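Local coordinates for protein mannan endo-1,6-alpha-mannosidase (Chaetomium thermophilum, PDB 6RY0) that probably acts on alpha-1,6-mannosidic linkages as a family 76 transglycosidase, helping move GPI-anchored glycoproteins into the fungal cell wall, at residues M48-I62 / Y98-V110. Numbering follows the deposited sequence.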
loop_
_atom_site.group_PDB
_atom_site.type_symbol
_atom_site.label_atom_id
_atom_site.label_comp_id
_atom_site.label_asym_id
_atom_site.label_seq_id
_atom_site.Cartn_x
_atom_site.Cartn_y
_atom_site.Cartn_z
ATOM N N MET A 48 -7.241 8.472 13.816
ATOM C CA MET A 48 -6.186 9.316 14.354
ATOM C C MET A 48 -6.054 9.127 15.861
ATOM O O MET A 48 -4.969 9.337 16.389
ATOM C CB MET A 48 -6.415 10.782 13.986
ATOM C CG MET A 48 -5.287 11.766 14.273
ATOM S SD MET A 48 -3.792 11.314 13.343
ATOM C CE MET A 48 -3.817 11.649 11.628
ATOM N N LEU A 49 -7.111 8.701 16.562
ATOM C CA LEU A 49 -7.012 8.448 17.993
ATOM C C LEU A 49 -5.947 7.381 18.307
ATOM O O LEU A 49 -5.396 7.358 19.409
ATOM C CB LEU A 49 -8.342 8.003 18.588
ATOM C CG LEU A 49 -9.445 9.057 18.587
ATOM C CD1 LEU A 49 -10.748 8.400 19.078
ATOM C CD2 LEU A 49 -9.091 10.244 19.459
ATOM N N PHE A 50 -5.680 6.457 17.374
ATOM C CA PHE A 50 -4.658 5.448 17.623
ATOM C C PHE A 50 -3.245 6.022 17.602
ATOM O O PHE A 50 -2.320 5.407 18.131
ATOM C CB PHE A 50 -4.752 4.342 16.568
ATOM C CG PHE A 50 -5.988 3.500 16.680
ATOM C CD1 PHE A 50 -6.043 2.418 17.539
ATOM C CD2 PHE A 50 -7.078 3.753 15.892
ATOM C CE1 PHE A 50 -7.182 1.641 17.635
ATOM C CE2 PHE A 50 -8.228 2.985 16.001
ATOM C CZ PHE A 50 -8.280 1.931 16.876
ATOM N N TYR A 51 -3.070 7.120 16.897
ATOM C CA TYR A 51 -1.773 7.688 16.573
ATOM C C TYR A 51 -1.372 8.719 17.622
ATOM O O TYR A 51 -2.115 9.646 17.886
ATOM C CB TYR A 51 -1.844 8.342 15.206
ATOM C CG TYR A 51 -0.572 9.023 14.794
ATOM C CD1 TYR A 51 0.542 8.296 14.409
ATOM C CD2 TYR A 51 -0.486 10.412 14.747
ATOM C CE1 TYR A 51 1.719 8.934 14.017
ATOM C CE2 TYR A 51 0.676 11.053 14.360
ATOM C CZ TYR A 51 1.778 10.309 13.995
ATOM O OH TYR A 51 2.940 10.889 13.585
ATOM N N LYS A 52 -0.184 8.539 18.200
ATOM C CA LYS A 52 0.333 9.412 19.238
ATOM C C LYS A 52 1.558 10.186 18.780
ATOM O O LYS A 52 2.113 10.951 19.565
ATOM C CB LYS A 52 0.711 8.560 20.479
ATOM C CG LYS A 52 -0.338 7.546 20.910
ATOM C CD LYS A 52 -1.630 8.216 21.193
ATOM C CE LYS A 52 -2.635 7.240 21.785
ATOM N NZ LYS A 52 -3.954 7.893 21.936
ATOM N N GLY A 53 1.998 10.008 17.541
ATOM C CA GLY A 53 3.306 10.490 17.142
ATOM C C GLY A 53 3.506 11.958 17.088
ATOM O O GLY A 53 4.647 12.425 17.028
ATOM N N ASN A 54 2.423 12.704 17.050
ATOM C CA ASN A 54 2.489 14.159 17.065
ATOM C C ASN A 54 2.518 14.737 18.461
ATOM O O ASN A 54 2.596 15.949 18.598
ATOM C CB ASN A 54 1.300 14.740 16.296
ATOM C CG ASN A 54 -0.017 14.324 16.883
ATOM O OD1 ASN A 54 -0.203 13.145 17.257
ATOM N ND2 ASN A 54 -0.944 15.266 16.981
ATOM N N GLN A 55 2.423 13.893 19.489
ATOM C CA GLN A 55 2.411 14.375 20.864
ATOM C C GLN A 55 3.817 14.478 21.408
ATOM O O GLN A 55 4.726 13.775 20.977
ATOM C CB GLN A 55 1.612 13.425 21.724
ATOM C CG GLN A 55 0.175 13.374 21.340
ATOM C CD GLN A 55 -0.598 12.488 22.243
ATOM O OE1 GLN A 55 -0.160 12.167 23.360
ATOM N NE2 GLN A 55 -1.756 12.084 21.794
ATOM N N SER A 56 3.976 15.369 22.377
ATOM C CA SER A 56 5.280 15.633 22.948
ATOM C C SER A 56 5.875 14.333 23.464
ATOM O O SER A 56 5.201 13.531 24.094
ATOM C CB SER A 56 5.158 16.637 24.076
ATOM O OG SER A 56 4.494 16.035 25.166
ATOM N N GLY A 57 7.135 14.102 23.130
ATOM C CA GLY A 57 7.826 12.919 23.598
ATOM C C GLY A 57 7.632 11.661 22.765
ATOM O O GLY A 57 8.302 10.669 23.024
ATOM N N GLU A 58 6.759 11.699 21.761
ATOM C CA GLU A 58 6.491 10.524 20.935
ATOM C C GLU A 58 7.200 10.656 19.588
ATOM O O GLU A 58 7.738 11.706 19.260
ATOM C CB GLU A 58 4.994 10.354 20.730
ATOM C CG GLU A 58 4.181 10.305 22.024
ATOM C CD GLU A 58 4.309 9.005 22.783
ATOM O OE1 GLU A 58 4.862 8.031 22.248
ATOM O OE2 GLU A 58 3.819 8.943 23.928
ATOM N N ILE A 59 7.186 9.579 18.815
ATOM C CA ILE A 59 7.897 9.509 17.556
ATOM C C ILE A 59 6.945 9.697 16.372
ATOM O O ILE A 59 6.063 8.884 16.146
ATOM C CB ILE A 59 8.571 8.130 17.437
ATOM C CG1 ILE A 59 9.527 7.869 18.602
ATOM C CG2 ILE A 59 9.282 7.999 16.092
ATOM C CD1 ILE A 59 10.148 6.491 18.577
ATOM N N PRO A 60 7.130 10.764 15.597
ATOM C CA PRO A 60 6.250 10.925 14.442
ATOM C C PRO A 60 6.386 9.810 13.422
ATOM O O PRO A 60 7.478 9.328 13.154
ATOM C CB PRO A 60 6.658 12.273 13.862
ATOM C CG PRO A 60 7.334 13.007 15.011
ATOM C CD PRO A 60 7.996 11.937 15.803
ATOM N N GLY A 61 5.263 9.471 12.814
ATOM C CA GLY A 61 5.235 8.591 11.669
ATOM C C GLY A 61 4.951 7.135 11.970
ATOM O O GLY A 61 4.798 6.367 11.031
ATOM N N ILE A 62 4.890 6.747 13.237
ATOM C CA ILE A 62 4.588 5.378 13.589
ATOM C C ILE A 62 3.352 5.292 14.456
ATOM O O ILE A 62 3.032 6.207 15.222
ATOM C CB ILE A 62 5.765 4.643 14.298
ATOM C CG1 ILE A 62 6.174 5.363 15.586
ATOM C CG2 ILE A 62 6.927 4.480 13.343
ATOM C CD1 ILE A 62 7.124 4.545 16.463
ATOM N N TYR A 98 -5.507 17.025 8.840
ATOM C CA TYR A 98 -4.398 16.205 9.305
ATOM C C TYR A 98 -3.121 16.381 8.495
ATOM O O TYR A 98 -2.131 15.719 8.787
ATOM C CB TYR A 98 -4.816 14.719 9.356
ATOM C CG TYR A 98 -6.035 14.525 10.215
ATOM C CD1 TYR A 98 -5.967 14.652 11.600
ATOM C CD2 TYR A 98 -7.277 14.256 9.648
ATOM C CE1 TYR A 98 -7.100 14.523 12.399
ATOM C CE2 TYR A 98 -8.431 14.135 10.452
ATOM C CZ TYR A 98 -8.318 14.271 11.820
ATOM O OH TYR A 98 -9.410 14.127 12.658
ATOM N N ASN A 99 -3.123 17.263 7.505
ATOM C CA ASN A 99 -1.974 17.349 6.599
ATOM C C ASN A 99 -0.661 17.651 7.322
ATOM O O ASN A 99 0.375 17.078 6.983
ATOM C CB ASN A 99 -2.205 18.358 5.477
ATOM C CG ASN A 99 -3.190 17.874 4.441
ATOM O OD1 ASN A 99 -3.722 16.777 4.512
ATOM N ND2 ASN A 99 -3.437 18.725 3.452
ATOM N N HIS A 100 -0.677 18.531 8.312
ATOM C CA HIS A 100 0.557 18.869 9.027
ATOM C C HIS A 100 1.114 17.671 9.776
ATOM O O HIS A 100 2.323 17.423 9.781
ATOM C CB HIS A 100 0.343 20.087 9.958
ATOM C CG HIS A 100 -0.580 19.857 11.126
ATOM N ND1 HIS A 100 -1.954 19.744 11.008
ATOM C CD2 HIS A 100 -0.321 19.817 12.458
ATOM C CE1 HIS A 100 -2.490 19.596 12.209
ATOM N NE2 HIS A 100 -1.523 19.658 13.106
ATOM N N VAL A 101 0.227 16.932 10.427
ATOM C CA VAL A 101 0.625 15.751 11.177
ATOM C C VAL A 101 1.246 14.700 10.252
ATOM O O VAL A 101 2.243 14.051 10.582
ATOM C CB VAL A 101 -0.642 15.153 11.911
ATOM C CG1 VAL A 101 -0.353 13.811 12.524
ATOM C CG2 VAL A 101 -1.183 16.132 12.943
ATOM N N ILE A 102 0.641 14.535 9.085
ATOM C CA ILE A 102 1.092 13.553 8.120
ATOM C C ILE A 102 2.418 13.968 7.493
ATOM O O ILE A 102 3.316 13.136 7.353
ATOM C CB ILE A 102 -0.024 13.310 7.093
ATOM C CG1 ILE A 102 -1.287 12.781 7.793
ATOM C CG2 ILE A 102 0.460 12.398 5.963
ATOM C CD1 ILE A 102 -1.154 11.478 8.541
ATOM N N MET A 103 2.568 15.240 7.156
ATOM C CA MET A 103 3.848 15.683 6.625
ATOM C C MET A 103 4.936 15.428 7.664
ATOM O O MET A 103 6.017 14.927 7.304
ATOM C CB MET A 103 3.820 17.163 6.222
ATOM C CG MET A 103 5.151 17.640 5.689
ATOM S SD MET A 103 5.234 19.396 5.424
ATOM C CE MET A 103 4.051 19.584 4.085
ATOM N N GLU A 104 4.686 15.758 8.926
ATOM C CA GLU A 104 5.677 15.542 9.980
ATOM C C GLU A 104 6.060 14.068 10.084
ATOM O O GLU A 104 7.246 13.716 10.198
ATOM C CB GLU A 104 5.170 16.054 11.328
ATOM C CG GLU A 104 6.072 15.820 12.545
ATOM C CD GLU A 104 5.395 16.109 13.897
ATOM O OE1 GLU A 104 4.313 15.563 14.233
ATOM O OE2 GLU A 104 6.009 16.865 14.656
ATOM N N GLY A 105 5.070 13.193 10.068
ATOM C CA GLY A 105 5.316 11.777 10.177
ATOM C C GLY A 105 6.113 11.227 8.999
ATOM O O GLY A 105 7.073 10.463 9.178
ATOM N N MET A 106 5.714 11.607 7.781
ATOM C CA MET A 106 6.455 11.158 6.598
ATOM C C MET A 106 7.896 11.643 6.631
ATOM O O MET A 106 8.792 10.891 6.255
ATOM C CB MET A 106 5.732 11.595 5.333
ATOM C CG MET A 106 4.357 10.919 5.169
ATOM S SD MET A 106 3.368 11.463 3.761
ATOM C CE MET A 106 4.326 10.842 2.385
ATOM N N LEU A 107 8.133 12.893 7.016
ATOM C CA LEU A 107 9.489 13.418 6.990
ATOM C C LEU A 107 10.342 12.825 8.090
ATOM O O LEU A 107 11.564 12.725 7.941
ATOM C CB LEU A 107 9.454 14.920 7.116
ATOM C CG LEU A 107 8.945 15.659 5.879
ATOM C CD1 LEU A 107 8.837 17.139 6.142
ATOM C CD2 LEU A 107 9.826 15.403 4.669
ATOM N N HIS A 108 9.754 12.442 9.217
ATOM C CA HIS A 108 10.557 11.967 10.331
ATOM C C HIS A 108 11.231 10.647 10.030
ATOM O O HIS A 108 12.275 10.352 10.593
ATOM C CB HIS A 108 9.688 11.837 11.589
ATOM C CG HIS A 108 10.477 11.673 12.837
ATOM N ND1 HIS A 108 11.004 12.747 13.513
ATOM C CD2 HIS A 108 10.851 10.569 13.528
ATOM C CE1 HIS A 108 11.656 12.310 14.571
ATOM N NE2 HIS A 108 11.582 10.995 14.607
ATOM N N GLN A 109 10.634 9.847 9.142
ATOM C CA GLN A 109 11.037 8.454 8.938
ATOM C C GLN A 109 11.959 8.251 7.719
ATOM O O GLN A 109 12.258 7.107 7.387
ATOM C CB GLN A 109 9.807 7.570 8.838
ATOM C CG GLN A 109 9.021 7.521 10.165
ATOM C CD GLN A 109 9.826 6.949 11.304
ATOM O OE1 GLN A 109 10.752 6.169 11.091
ATOM N NE2 GLN A 109 9.481 7.316 12.527
ATOM N N VAL A 110 12.435 9.340 7.094
ATOM C CA VAL A 110 13.147 9.214 5.825
ATOM C C VAL A 110 14.560 8.659 5.955
ATOM O O VAL A 110 15.120 8.190 4.975
ATOM C CB VAL A 110 13.225 10.553 5.088
ATOM C CG1 VAL A 110 11.819 11.071 4.764
ATOM C CG2 VAL A 110 14.054 11.611 5.855
HETATM O O HOH W 1 2.998 13.464 13.198
#
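Gly61 lies almost directly on Gly105, their CA atoms 3.5 Å apart, and this pair illustrates how two glycines let a loop settle against a helix. A CB on Gly61 would run into Gly105 O, while the backbone of Gly61, in a type II turn from Ile59 to Ile62, itself suits glycine. Beside the pair, Pro60 lays its CD squarely over one face of the His108 imidazole, 3.7 Å from the centroid and 1° off the ring normal, a CH-pi contact. Pro60 O takes a nearly straight bond from Gln109 NE2 (2.9 Å, 169°), lying in both the carbonyl and the amide plane. The other amide atom, OE1, is held by Trp76 NE1, which fixes the flip of the amide; an alanine in place of Gln109 would probably leave Pro60 O and the Trp76 indole N-H without these partners and open a gap beside Ile59 CG2. In this largely helical fold of glycosyl hydrolase family 76, the contact seats the long loop between helices 33-48 and 76-93 on helix 99-108. With CG anti to the backbone N (chi1 177°), Tyr51 reaches in toward the helix: its CE2 meets Val101 CG1 at 3.5 Å, and its OH accepts the N-H of Gly61 while donating to a water (2.6 Å). That water in turn donates to Val101 O and Glu104 OE1, tying the phenol to the helix. Met48, bent at chi2 and chi3, brings CE to within 3.7 Å of Tyr98 CD1, while its SD lies obliquely off the same ring as a Met-aromatic contact. The solvent side is looser: exposed Asn54 brushes Val101 CG2 with ND2, and the extended Glu104 chain runs past Pro60 until OE1 lies 3.6 Å from Asn54 CA.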